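Local atomic coordinates of NegoA.19184.a (Neisseria gonorrhoeae, PDB entry 5UEB), a protein that is of unknown function but carries a DUF4265 domain and is built from two antiparallel sheets and two helices. Residues V15-L20 with P45-N50; F39-I44 with D55-E60; N50-D55 with K73-T78; T78-V83 with L137-A142. All blocks are in the same frame, centred on the assembly; numbering follows the deposited sequence.

Interaction 1. Residues V15-L20 with P45-N50; sequences VVYYDL and PLFAPN. With EDO (1,2-ethanediol), chain N.
Tyr-17 lies with one ring face against the backbone of Ala-48. The CA of Ala-48 stands 4.0 Å from the ring centroid of Tyr-17 and 7° off the ring normal, a CH-pi contact centred on the face. The methyl of the same alanine reaches the rim of that face, CB of Ala-48 being 3.9 Å from CD1 of Tyr-17. CB of Tyr-17 points toward the loop, and chi1 65°, with CG between the backbone N and the carbonyl carbon, turns the ring onto Ala-48.

Apolar contacts flank the CH-pi contact. CD of Pro-49 approaches CD2 of Tyr-17 obliquely at 3.9 Å, while at the far end of the ring CZ of Tyr-17 meets CB of Phe-47 at 3.8 Å. The Phe-47 ring itself turns away to meet Tyr-110. Deeper in, CG1 of Val-15 touches CB of Ala-48 at 3.8 Å, so Ala-48 is shared by two residues of one strand.

In the fold, an outermost strand of the five-stranded antiparallel sheet, residues 10-18, here meets the loop between strands 39-41 and 56-62. The loop is held from another direction by Glu-27 of the adjoining strand 24-33, whose carboxylate accepts the backbone N-H groups of Leu-46, Phe-47 and Ala-48.

Polar atoms enter in two places. OH of Tyr-17 closely approaches a methylene, CB of Phe-47, at 3.2 Å. A bound 1,2-ethanediol, probably from the crystallisation liquor, donates from O2 to the backbone O of Pro-49 at 3.1 Å, and the same O2 lies 3.7 Å from CG1 of Val-15.

Interaction 2. Residues F39-I44 with D55-E60; sequences FLIQEI and DIVAIE
Ile-41 packs across Asp-55 and Val-57, and its side chain can be traced outward atom by atom. CB of Ile-41 lies 3.7 Å from the backbone O of Asp-55, and CG1 stays close to that same oxygen at 3.8 Å. With CG1 anti to the carbonyl carbon (chi1 -67°) and the chain then extended, CD1 arrives 3.8 Å from CG1 of Val-57, the two side chains crossing at about a right angle.

The backbone N of Ile-41 donates to O of Asp-55, nearly straight at 173°. Phe-39 and Val-57 form the antiparallel hydrogen-bonded pair: N of Phe-39 gives to O of Val-57 at 2.8 Å, and the return bond runs from N of Val-57 to O of Phe-39. On their face of the sheet CB of Phe-39 is packed by CG2 of Ile-59 at 3.6 Å, while in the non-hydrogen-bonded pair on the other face CD1 of Leu-40 meets CG1 of Ile-56. Leu-13 of strand 10-18 covers Phe-39, Val-57 and Ile-59. The axes of these short segments run at 134°, consistent with a marked twist between neighbouring strands of a five-stranded antiparallel sheet.

Interaction 3. Residues N50-D55 with K73-T78; sequences NLALND and KASGNT
Asn-77 lays its CB against the methyl of Ala-52, 3.9 Å from CB to CB. ND2 of Asn-77 donates to O of Leu-53 at 2.9 Å; the acceptor lies almost in the amide plane, but the donor sits well above the carbonyl plane, away from a lone-pair direction. OG of Ser-75 is 3.0 Å from that same O of Leu-53 and equally close to OD1 of Asp-55, so its one proton has two acceptors within reach.

The carbonyl of Leu-53 belongs to a type II beta turn, Ala-52 to Asp-55, and across the contact Ser-75 forms an ST turn in which OG accepts from N of Asn-77. Two loops that follow strands 39-41 and 65-73 are thereby joined by hydrogen bonds from turn-forming groups.

Asp-55 serves both sides with its carboxylate: OD1 takes N of Ser-75 at 2.8 Å in a nearly straight bond of 178°, on the anti side, 29° out of the carboxylate plane, whereas OD2 takes N of Ala-52 from above that plane. Two waters bridge the loops elsewhere, one between O of Asn-54 and O of Lys-73, the other accepting from ND2 of both Asn-54 and Asn-77.

Interaction 4. Residues T78-V83 with L137-A142; sequences TTINIV and LSYREA
Ala-142 presses its methyl into the hollow between Thr-79 and Asn-81: CB of Ala-142 is 3.5 Å from OD1 of Asn-81 and 4.1 Å from CG2 of Thr-79. The amide of Asn-81 spreads over this small bump, and its OD1 also borders, at about 4.1 Å, CB, CG and CD of Arg-140, whose chain then bends at chi3. ND2 of Asn-81 makes a weak hydrogen bond to OG of Ser-112. Further along this face, CG1 of Val-83 fits against CB of Ser-138 at 3.9 Å.

The opposite face carries Ile-80, Ile-82, Tyr-139 and Glu-141. Ile-80 and Glu-141 lie side by side, with CD1 of Ile-80 3.9 Å from CG of Glu-141, and the carboxylate continues to Tyr-120 and Lys-125. CG2 of Ile-80 also borders the Tyr-139 ring, whose hydroxyl bonds to Asn-129. Ile-82 divides its branches between neighbours: chi1 -51° sets CG1 beside the backbone N and leaves CG2 anti to it, and CG2 of Ile-82 meets CD2 of Leu-137 at 4.0 Å while CG1 faces CB of Tyr-139. Helix 122-133 closes over Ile-82, Leu-137 and Tyr-139.

Between the faces the backbones are joined by two hydrogen-bonded pairs. Asn-81 and Arg-140 exchange N-H...O bonds in both directions, as do Val-83 and Ser-138. The segment axes, 160° apart, fit an antiparallel pairing that is regular from Asn-81 to Val-83, before the chain turns a corner at Ala-142; edge strand 137-143 thus joins strand 78-84 in a four-stranded antiparallel sheet with a helix packed on one face.

How the interactions relate
Interactions 2 and 4 are strand pairings, one in each sheet, with centres about 20 Å apart on opposite sides of the chain's centre; both combine ladder bonds with apolar faces. Interactions 1 and 3 instead involve loops. In 1 the contact between protein segments is apolar, whereas in 3 it is mostly polar and threaded with water. All four are partly buried, with exposed contact residues only in 3 and 4. Interaction 3 shares Asp-55 with 2 and Thr-78 with 4, so it lies where one sheet passes into the other. Leu-51 O to Thr-79 OG1, 2.8 Å, and Asn-50 N to Ala-142 O, 2.9 Å, hydrogen-bond the 45-55 loop to the four-stranded sheet.

Interaction 1. Residues V15-L20 with P45-N50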
loop_
_atom_site.group_PDB
_atom_site.type_symbol
_atom_site.label_atom_id
_atom_site.label_comp_id
_atom_site.label_asym_id
_atom_site.label_seq_id
_atom_site.Cartn_x
_atom_site.Cartn_y
_atom_site.Cartn_z
ATOM N N VAL B 15 -8.541 -10.302 3.941
ATOM C CA VAL B 15 -7.466 -9.567 3.283
ATOM C C VAL B 15 -7.006 -10.396 2.093
ATOM O O VAL B 15 -6.517 -11.518 2.269
ATOM C CB VAL B 15 -6.287 -9.320 4.239
ATOM C CG1 VAL B 15 -5.200 -8.487 3.543
ATOM C CG2 VAL B 15 -6.750 -8.628 5.495
ATOM N N VAL B 16 -7.164 -9.858 0.886
ATOM C CA VAL B 16 -6.624 -10.480 -0.319
ATOM C C VAL B 16 -5.216 -9.940 -0.529
ATOM O O VAL B 16 -4.985 -8.726 -0.433
ATOM C CB VAL B 16 -7.515 -10.190 -1.538
ATOM C CG1 VAL B 16 -6.947 -10.853 -2.790
ATOM C CG2 VAL B 16 -8.930 -10.684 -1.296
ATOM N N TYR B 17 -4.261 -10.840 -0.760
ATOM C CA TYR B 17 -2.865 -10.434 -0.882
ATOM C C TYR B 17 -2.157 -11.409 -1.812
ATOM O O TYR B 17 -2.684 -12.470 -2.151
ATOM C CB TYR B 17 -2.175 -10.376 0.501
ATOM C CG TYR B 17 -2.066 -11.723 1.179
ATOM C CD1 TYR B 17 -3.152 -12.289 1.841
ATOM C CD2 TYR B 17 -0.875 -12.438 1.153
ATOM C CE1 TYR B 17 -3.066 -13.538 2.430
ATOM C CE2 TYR B 17 -0.771 -13.695 1.756
ATOM C CZ TYR B 17 -1.873 -14.234 2.397
ATOM O OH TYR B 17 -1.778 -15.481 2.975
ATOM N N TYR B 18 -0.951 -11.043 -2.225
ATOM C CA TYR B 18 -0.082 -11.958 -2.952
ATOM C C TYR B 18 0.924 -12.539 -1.973
ATOM O O TYR B 18 1.543 -11.799 -1.193
ATOM C CB TYR B 18 0.617 -11.269 -4.126
ATOM C CG TYR B 18 -0.323 -10.964 -5.264
ATOM C CD1 TYR B 18 -0.654 -11.939 -6.198
ATOM C CD2 TYR B 18 -0.897 -9.704 -5.395
ATOM C CE1 TYR B 18 -1.527 -11.667 -7.244
ATOM C CE2 TYR B 18 -1.762 -9.421 -6.435
ATOM C CZ TYR B 18 -2.076 -10.404 -7.353
ATOM O OH TYR B 18 -2.939 -10.122 -8.386
ATOM N N ASP B 19 1.047 -13.865 -1.984
ATOM C CA ASP B 19 1.910 -14.582 -1.057
ATOM C C ASP B 19 3.365 -14.516 -1.519
ATOM O O ASP B 19 3.712 -13.814 -2.474
ATOM C CB ASP B 19 1.376 -15.994 -0.824
ATOM C CG ASP B 19 1.530 -16.899 -2.034
ATOM O OD1 ASP B 19 0.885 -17.970 -2.029
ATOM O OD2 ASP B 19 2.298 -16.585 -2.973
ATOM N N LEU B 20 4.236 -15.265 -0.839
ATOM C CA LEU B 20 5.667 -15.167 -1.103
ATOM C C LEU B 20 6.038 -15.666 -2.488
ATOM O O LEU B 20 7.117 -15.327 -2.986
ATOM C CB LEU B 20 6.466 -15.914 -0.032
ATOM C CG LEU B 20 6.327 -15.328 1.374
ATOM C CD1 LEU B 20 7.177 -16.116 2.355
ATOM C CD2 LEU B 20 6.713 -13.854 1.359
ATOM N N PRO B 45 -1.740 -10.628 12.198
ATOM C CA PRO B 45 -1.813 -11.254 10.870
ATOM C C PRO B 45 -0.717 -12.298 10.704
ATOM O O PRO B 45 0.449 -12.049 11.014
ATOM C CB PRO B 45 -1.613 -10.072 9.910
ATOM C CG PRO B 45 -2.025 -8.847 10.724
ATOM C CD PRO B 45 -1.531 -9.168 12.115
ATOM N N LEU B 46 -1.104 -13.485 10.224
ATOM C CA LEU B 46 -0.148 -14.574 10.053
ATOM C C LEU B 46 0.674 -14.411 8.785
ATOM O O LEU B 46 1.878 -14.696 8.787
ATOM C CB LEU B 46 -0.873 -15.924 10.027
ATOM C CG LEU B 46 -1.423 -16.415 11.369
ATOM C CD1 LEU B 46 -2.277 -17.667 11.141
ATOM C CD2 LEU B 46 -0.271 -16.708 12.323
ATOM N N PHE B 47 0.044 -13.982 7.686
ATOM C CA PHE B 47 0.695 -14.008 6.376
ATOM C C PHE B 47 0.544 -12.714 5.586
ATOM O O PHE B 47 1.450 -12.344 4.828
ATOM C CB PHE B 47 0.132 -15.152 5.531
ATOM C CG PHE B 47 0.281 -16.496 6.167
ATOM C CD1 PHE B 47 1.522 -17.099 6.247
ATOM C CD2 PHE B 47 -0.821 -17.152 6.688
ATOM C CE1 PHE B 47 1.662 -18.337 6.841
ATOM C CE2 PHE B 47 -0.684 -18.387 7.283
ATOM C CZ PHE B 47 0.556 -18.972 7.364
ATOM N N ALA B 48 -0.592 -12.041 5.714
ATOM C CA ALA B 48 -0.823 -10.847 4.919
ATOM C C ALA B 48 0.187 -9.777 5.318
ATOM O O ALA B 48 0.392 -9.540 6.518
ATOM C CB ALA B 48 -2.246 -10.328 5.117
ATOM N N PRO B 49 0.845 -9.133 4.367
ATOM C CA PRO B 49 1.871 -8.145 4.705
ATOM C C PRO B 49 1.288 -6.765 4.990
ATOM O O PRO B 49 0.141 -6.453 4.657
ATOM C CB PRO B 49 2.736 -8.107 3.437
ATOM C CG PRO B 49 1.780 -8.444 2.335
ATOM C CD PRO B 49 0.821 -9.452 2.925
ATOM N N ASN B 50 2.118 -5.940 5.632
ATOM C CA ASN B 50 1.863 -4.516 5.847
ATOM C C ASN B 50 0.713 -4.239 6.807
ATOM O O ASN B 50 0.112 -3.162 6.753
ATOM C CB ASN B 50 1.690 -3.752 4.528
ATOM C CG ASN B 50 2.834 -4.001 3.563
ATOM O OD1 ASN B 50 2.628 -4.417 2.425
ATOM N ND2 ASN B 50 4.045 -3.760 4.027
HETATM C C1 EDO N . -1.567 -4.282 2.396
HETATM O O1 EDO N . -1.893 -2.959 2.841
HETATM C C2 EDO N . -2.489 -5.318 3.030
HETATM O O2 EDO N . -2.113 -6.629 2.591
#

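Interaction 2. Residues F39-I44 with D55-E60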
loop_
_atom_site.group_PDB
_atom_site.type_symbol
_atom_site.label_atom_id
_atom_site.label_comp_id
_atom_site.label_asym_id
_atom_site.label_seq_id
_atom_site.Cartn_x
_atom_site.Cartn_y
_atom_site.Cartn_z
ATOM N N PHE B 39 -12.612 -0.681 10.638
ATOM C CA PHE B 39 -12.458 -2.009 11.230
ATOM C C PHE B 39 -11.173 -2.033 12.050
ATOM O O PHE B 39 -10.088 -1.753 11.522
ATOM C CB PHE B 39 -12.410 -3.051 10.106
ATOM C CG PHE B 39 -12.441 -4.491 10.560
ATOM C CD1 PHE B 39 -11.312 -5.106 11.092
ATOM C CD2 PHE B 39 -13.581 -5.261 10.366
ATOM C CE1 PHE B 39 -11.343 -6.451 11.461
ATOM C CE2 PHE B 39 -13.620 -6.603 10.741
ATOM C CZ PHE B 39 -12.511 -7.195 11.294
ATOM N N LEU B 40 -11.290 -2.353 13.338
ATOM C CA LEU B 40 -10.130 -2.498 14.214
ATOM C C LEU B 40 -9.672 -3.952 14.184
ATOM O O LEU B 40 -10.417 -4.843 14.598
ATOM C CB LEU B 40 -10.505 -2.093 15.642
ATOM C CG LEU B 40 -9.448 -2.278 16.743
ATOM C CD1 LEU B 40 -8.270 -1.353 16.489
ATOM C CD2 LEU B 40 -10.051 -2.015 18.133
ATOM N N ILE B 41 -8.452 -4.193 13.691
ATOM C CA ILE B 41 -7.909 -5.546 13.606
ATOM C C ILE B 41 -7.496 -6.003 14.997
ATOM O O ILE B 41 -6.749 -5.303 15.690
ATOM C CB ILE B 41 -6.717 -5.574 12.632
ATOM C CG1 ILE B 41 -7.207 -5.299 11.205
ATOM C CG2 ILE B 41 -5.987 -6.917 12.709
ATOM C CD1 ILE B 41 -6.055 -5.097 10.194
ATOM N N GLN B 42 -7.990 -7.176 15.421
ATOM C CA GLN B 42 -7.745 -7.666 16.774
ATOM C C GLN B 42 -7.024 -9.011 16.808
ATOM O O GLN B 42 -7.053 -9.708 17.830
ATOM C CB GLN B 42 -9.058 -7.699 17.557
ATOM C CG GLN B 42 -9.660 -6.304 17.704
ATOM C CD GLN B 42 -10.888 -6.308 18.562
ATOM O OE1 GLN B 42 -11.825 -7.070 18.316
ATOM N NE2 GLN B 42 -10.903 -5.460 19.590
ATOM N N GLU B 43 -6.374 -9.392 15.715
ATOM C CA GLU B 43 -5.525 -10.569 15.676
ATOM C C GLU B 43 -4.219 -10.176 15.011
ATOM O O GLU B 43 -4.176 -9.231 14.218
ATOM C CB GLU B 43 -6.146 -11.691 14.825
ATOM C CG GLU B 43 -7.432 -12.266 15.367
ATOM C CD GLU B 43 -7.832 -13.518 14.619
ATOM O OE1 GLU B 43 -7.570 -14.626 15.126
ATOM O OE2 GLU B 43 -8.394 -13.395 13.505
ATOM N N ILE B 44 -3.156 -10.904 15.342
ATOM C CA ILE B 44 -1.865 -10.718 14.671
ATOM C C ILE B 44 -1.950 -11.364 13.291
ATOM O O ILE B 44 -2.205 -12.573 13.204
ATOM C CB ILE B 44 -0.742 -11.360 15.487
ATOM C CG1 ILE B 44 -0.676 -10.731 16.875
ATOM C CG2 ILE B 44 0.603 -11.180 14.760
ATOM C CD1 ILE B 44 0.220 -11.490 17.827
ATOM N N ASP B 55 -4.208 -2.190 14.088
ATOM C CA ASP B 55 -4.380 -1.273 12.967
ATOM C C ASP B 55 -5.871 -1.044 12.715
ATOM O O ASP B 55 -6.706 -1.928 12.947
ATOM C CB ASP B 55 -3.780 -1.878 11.689
ATOM C CG ASP B 55 -2.254 -1.767 11.621
ATOM O OD1 ASP B 55 -1.610 -1.185 12.529
ATOM O OD2 ASP B 55 -1.694 -2.278 10.626
ATOM N N ILE B 56 -6.207 0.153 12.231
ATOM C CA ILE B 56 -7.568 0.489 11.819
ATOM C C ILE B 56 -7.583 0.579 10.301
ATOM O O ILE B 56 -6.754 1.279 9.707
ATOM C CB ILE B 56 -8.051 1.804 12.458
ATOM C CG1 ILE B 56 -8.105 1.676 13.980
ATOM C CG2 ILE B 56 -9.438 2.184 11.932
ATOM C CD1 ILE B 56 -8.323 3.009 14.703
ATOM N N VAL B 57 -8.508 -0.138 9.671
ATOM C CA VAL B 57 -8.535 -0.255 8.221
ATOM C C VAL B 57 -9.933 0.050 7.706
ATOM O O VAL B 57 -10.935 -0.124 8.412
ATOM C CB VAL B 57 -8.064 -1.643 7.724
ATOM C CG1 VAL B 57 -6.633 -1.937 8.193
ATOM C CG2 VAL B 57 -9.036 -2.733 8.185
ATOM N N ALA B 58 -9.989 0.530 6.472
ATOM C CA ALA B 58 -11.233 0.717 5.744
ATOM C C ALA B 58 -11.592 -0.567 5.011
ATOM O O ALA B 58 -10.720 -1.341 4.606
ATOM C CB ALA B 58 -11.098 1.854 4.735
ATOM N N ILE B 59 -12.895 -0.784 4.831
ATOM C CA ILE B 59 -13.400 -2.050 4.327
ATOM C C ILE B 59 -14.366 -1.793 3.178
ATOM O O ILE B 59 -14.890 -0.689 3.000
ATOM C CB ILE B 59 -14.087 -2.860 5.441
ATOM C CG1 ILE B 59 -15.278 -2.078 5.985
ATOM C CG2 ILE B 59 -13.098 -3.137 6.572
ATOM C CD1 ILE B 59 -16.019 -2.790 7.145
ATOM N N GLU B 60 -14.581 -2.843 2.378
ATOM C CA GLU B 60 -15.558 -2.849 1.297
ATOM C C GLU B 60 -16.391 -4.112 1.411
ATOM O O GLU B 60 -15.864 -5.179 1.729
ATOM C CB GLU B 60 -14.882 -2.895 -0.072
ATOM C CG GLU B 60 -14.231 -1.616 -0.510
ATOM C CD GLU B 60 -13.868 -1.640 -1.990
ATOM O OE1 GLU B 60 -13.755 -2.746 -2.562
ATOM O OE2 GLU B 60 -13.704 -0.555 -2.582
#

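Interaction 3. Residues N50-D55 with K73-T78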
loop_
_atom_site.group_PDB
_atom_site.type_symbol
_atom_site.label_atom_id
_atom_site.label_comp_id
_atom_site.label_asym_id
_atom_site.label_seq_id
_atom_site.Cartn_x
_atom_site.Cartn_y
_atom_site.Cartn_z
ATOM N N ASN B 50 2.118 -5.940 5.632
ATOM C CA ASN B 50 1.863 -4.516 5.847
ATOM C C ASN B 50 0.713 -4.239 6.807
ATOM O O ASN B 50 0.112 -3.162 6.753
ATOM C CB ASN B 50 1.690 -3.752 4.528
ATOM C CG ASN B 50 2.834 -4.001 3.563
ATOM O OD1 ASN B 50 2.628 -4.417 2.425
ATOM N ND2 ASN B 50 4.045 -3.760 4.027
ATOM N N LEU B 51 0.394 -5.193 7.684
ATOM C CA LEU B 51 -0.687 -5.057 8.655
ATOM C C LEU B 51 -0.239 -5.533 10.033
ATOM O O LEU B 51 0.591 -6.440 10.161
ATOM C CB LEU B 51 -1.925 -5.855 8.210
ATOM C CG LEU B 51 -2.650 -5.287 6.998
ATOM C CD1 LEU B 51 -3.723 -6.275 6.528
ATOM C CD2 LEU B 51 -3.277 -3.956 7.361
ATOM N N ALA B 52 -0.799 -4.915 11.070
ATOM C CA ALA B 52 -0.449 -5.263 12.436
ATOM C C ALA B 52 -1.683 -5.239 13.323
ATOM O O ALA B 52 -2.685 -4.579 13.026
ATOM C CB ALA B 52 0.600 -4.302 13.017
ATOM N N LEU B 53 -1.575 -5.977 14.422
ATOM C CA LEU B 53 -2.570 -5.938 15.490
ATOM C C LEU B 53 -2.913 -4.494 15.841
ATOM O O LEU B 53 -2.025 -3.644 15.990
ATOM C CB LEU B 53 -1.966 -6.627 16.720
ATOM C CG LEU B 53 -2.793 -6.652 18.010
ATOM C CD1 LEU B 53 -4.023 -7.542 17.819
ATOM C CD2 LEU B 53 -1.945 -7.137 19.185
ATOM N N ASN B 54 -4.214 -4.224 15.963
ATOM C CA ASN B 54 -4.763 -2.936 16.367
ATOM C C ASN B 54 -4.627 -1.846 15.310
ATOM O O ASN B 54 -4.968 -0.693 15.582
ATOM C CB ASN B 54 -4.313 -2.499 17.768
ATOM C CG ASN B 54 -4.870 -3.410 18.847
ATOM O OD1 ASN B 54 -5.996 -3.899 18.725
ATOM N ND2 ASN B 54 -4.099 -3.644 19.896
ATOM N N ASP B 55 -4.208 -2.190 14.088
ATOM C CA ASP B 55 -4.380 -1.273 12.967
ATOM C C ASP B 55 -5.871 -1.044 12.715
ATOM O O ASP B 55 -6.706 -1.928 12.947
ATOM C CB ASP B 55 -3.780 -1.878 11.689
ATOM C CG ASP B 55 -2.254 -1.767 11.621
ATOM O OD1 ASP B 55 -1.610 -1.185 12.529
ATOM O OD2 ASP B 55 -1.694 -2.278 10.626
ATOM N N LYS B 73 -5.352 3.950 9.936
ATOM C CA LYS B 73 -4.416 4.417 10.958
ATOM C C LYS B 73 -3.585 3.235 11.434
ATOM O O LYS B 73 -4.121 2.279 12.003
ATOM C CB LYS B 73 -5.167 5.058 12.130
ATOM C CG LYS B 73 -4.253 5.581 13.236
ATOM C CD LYS B 73 -5.065 6.229 14.358
ATOM C CE LYS B 73 -4.156 6.831 15.419
ATOM N NZ LYS B 73 -4.935 7.343 16.582
ATOM N N ALA B 74 -2.277 3.295 11.204
ATOM C CA ALA B 74 -1.402 2.262 11.734
ATOM C C ALA B 74 -1.316 2.372 13.251
ATOM O O ALA B 74 -1.284 3.473 13.816
ATOM C CB ALA B 74 -0.003 2.401 11.125
ATOM N N SER B 75 -1.281 1.215 13.915
ATOM C CA SER B 75 -1.102 1.194 15.361
ATOM C C SER B 75 0.311 1.569 15.779
ATOM O O SER B 75 0.506 2.021 16.912
ATOM C CB SER B 75 -1.400 -0.204 15.901
ATOM O OG SER B 75 -0.496 -1.148 15.335
ATOM N N GLY B 76 1.294 1.394 14.899
ATOM C CA GLY B 76 2.681 1.486 15.290
ATOM C C GLY B 76 3.298 0.173 15.714
ATOM O O GLY B 76 4.519 0.122 15.938
ATOM N N ASN B 77 2.497 -0.884 15.839
ATOM C CA ASN B 77 3.022 -2.206 16.131
ATOM C C ASN B 77 3.763 -2.752 14.914
ATOM O O ASN B 77 3.510 -2.357 13.774
ATOM C CB ASN B 77 1.888 -3.168 16.474
ATOM C CG ASN B 77 1.288 -2.904 17.845
ATOM O OD1 ASN B 77 1.995 -2.534 18.782
ATOM N ND2 ASN B 77 -0.007 -3.120 17.977
ATOM N N THR B 78 4.690 -3.674 15.178
ATOM C CA THR B 78 5.459 -4.378 14.159
ATOM C C THR B 78 5.020 -5.838 14.130
ATOM O O THR B 78 4.749 -6.424 15.179
ATOM C CB THR B 78 6.946 -4.302 14.542
ATOM O OG1 THR B 78 7.411 -2.956 14.380
ATOM C CG2 THR B 78 7.807 -5.234 13.701
HETATM O O HOH W 1 -4.429 2.044 14.893
HETATM O O HOH W 2 -1.443 -2.565 20.438
HETATM O O HOH W 3 1.589 -0.573 12.663
#

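Interaction 4. Residues T78-V83 with L137-A142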
loop_
_atom_site.group_PDB
_atom_site.type_symbol
_atom_site.label_atom_id
_atom_site.label_comp_id
_atom_site.label_asym_id
_atom_site.label_seq_id
_atom_site.Cartn_x
_atom_site.Cartn_y
_atom_site.Cartn_z
ATOM N N THR B 78 4.690 -3.674 15.178
ATOM C CA THR B 78 5.459 -4.378 14.159
ATOM C C THR B 78 5.020 -5.838 14.130
ATOM O O THR B 78 4.749 -6.424 15.179
ATOM C CB THR B 78 6.946 -4.302 14.542
ATOM O OG1 THR B 78 7.411 -2.956 14.380
ATOM C CG2 THR B 78 7.807 -5.234 13.701
ATOM N N THR B 79 4.926 -6.419 12.928
ATOM C CA THR B 79 4.602 -7.834 12.740
ATOM C C THR B 79 5.797 -8.540 12.112
ATOM O O THR B 79 6.252 -8.140 11.037
ATOM C CB THR B 79 3.390 -7.992 11.819
ATOM O OG1 THR B 79 2.307 -7.185 12.291
ATOM C CG2 THR B 79 2.937 -9.469 11.749
ATOM N N ILE B 80 6.291 -9.589 12.774
ATOM C CA ILE B 80 7.435 -10.379 12.317
ATOM C C ILE B 80 6.957 -11.812 12.141
ATOM O O ILE B 80 6.365 -12.382 13.063
ATOM C CB ILE B 80 8.593 -10.329 13.337
ATOM C CG1 ILE B 80 9.015 -8.881 13.640
ATOM C CG2 ILE B 80 9.771 -11.173 12.836
ATOM C CD1 ILE B 80 9.532 -8.110 12.441
ATOM N N ASN B 81 7.207 -12.393 10.963
ATOM C CA ASN B 81 6.907 -13.800 10.694
ATOM C C ASN B 81 8.176 -14.604 10.944
ATOM O O ASN B 81 9.257 -14.205 10.501
ATOM C CB ASN B 81 6.507 -14.038 9.238
ATOM C CG ASN B 81 5.378 -13.136 8.738
ATOM O OD1 ASN B 81 5.376 -12.754 7.570
ATOM N ND2 ASN B 81 4.392 -12.838 9.592
ATOM N N ILE B 82 8.054 -15.734 11.640
ATOM C CA ILE B 82 9.211 -16.569 11.971
ATOM C C ILE B 82 8.851 -18.014 11.679
ATOM O O ILE B 82 7.822 -18.507 12.150
ATOM C CB ILE B 82 9.626 -16.450 13.452
ATOM C CG1 ILE B 82 9.796 -14.985 13.868
ATOM C CG2 ILE B 82 10.900 -17.282 13.710
ATOM C CD1 ILE B 82 10.101 -14.799 15.355
ATOM N N VAL B 83 9.714 -18.708 10.943
ATOM C CA VAL B 83 9.527 -20.132 10.688
ATOM C C VAL B 83 10.788 -20.864 11.124
ATOM O O VAL B 83 11.902 -20.358 10.941
ATOM C CB VAL B 83 9.169 -20.405 9.215
ATOM C CG1 VAL B 83 10.283 -20.001 8.312
ATOM C CG2 VAL B 83 8.836 -21.876 9.011
ATOM N N LEU B 137 16.226 -21.106 11.429
ATOM C CA LEU B 137 15.002 -20.350 11.227
ATOM C C LEU B 137 15.186 -19.345 10.104
ATOM O O LEU B 137 16.306 -19.039 9.682
ATOM C CB LEU B 137 14.503 -19.638 12.500
ATOM C CG LEU B 137 15.183 -18.399 13.103
ATOM C CD1 LEU B 137 15.033 -17.089 12.320
ATOM C CD2 LEU B 137 14.689 -18.198 14.537
ATOM N N SER B 138 14.050 -18.844 9.628
ATOM C CA SER B 138 13.972 -17.709 8.722
ATOM C C SER B 138 12.924 -16.747 9.261
ATOM O O SER B 138 11.979 -17.161 9.942
ATOM C CB SER B 138 13.556 -18.142 7.311
ATOM O OG SER B 138 14.510 -19.020 6.750
ATOM N N TYR B 139 13.087 -15.467 8.946
ATOM C CA TYR B 139 12.130 -14.490 9.427
ATOM C C TYR B 139 11.895 -13.426 8.371
ATOM O O TYR B 139 12.708 -13.214 7.465
ATOM C CB TYR B 139 12.556 -13.875 10.775
ATOM C CG TYR B 139 13.693 -12.871 10.713
ATOM C CD1 TYR B 139 15.021 -13.289 10.677
ATOM C CD2 TYR B 139 13.438 -11.504 10.701
ATOM C CE1 TYR B 139 16.060 -12.368 10.625
ATOM C CE2 TYR B 139 14.471 -10.575 10.650
ATOM C CZ TYR B 139 15.774 -11.007 10.623
ATOM O OH TYR B 139 16.795 -10.080 10.566
ATOM N N ARG B 140 10.751 -12.761 8.503
ATOM C CA ARG B 140 10.341 -11.719 7.583
ATOM C C ARG B 140 9.752 -10.557 8.371
ATOM O O ARG B 140 8.979 -10.758 9.317
ATOM C CB ARG B 140 9.287 -12.280 6.616
ATOM C CG ARG B 140 8.673 -11.268 5.694
ATOM C CD ARG B 140 7.994 -11.980 4.535
ATOM N NE ARG B 140 8.957 -12.698 3.709
ATOM C CZ ARG B 140 9.554 -12.180 2.640
ATOM N NH1 ARG B 140 9.285 -10.936 2.263
ATOM N NH2 ARG B 140 10.419 -12.908 1.948
ATOM N N GLU B 141 10.122 -9.343 7.971
ATOM C CA GLU B 141 9.518 -8.122 8.504
ATOM C C GLU B 141 8.233 -7.852 7.736
ATOM O O GLU B 141 8.214 -7.132 6.736
ATOM C CB GLU B 141 10.507 -6.964 8.421
ATOM C CG GLU B 141 11.708 -7.231 9.304
ATOM C CD GLU B 141 12.828 -6.216 9.164
ATOM O OE1 GLU B 141 13.681 -6.189 10.074
ATOM O OE2 GLU B 141 12.874 -5.460 8.165
ATOM N N ALA B 142 7.140 -8.464 8.208
ATOM C CA ALA B 142 5.871 -8.357 7.498
ATOM C C ALA B 142 5.329 -6.938 7.554
ATOM O O ALA B 142 4.778 -6.437 6.564
ATOM C CB ALA B 142 4.868 -9.345 8.090
#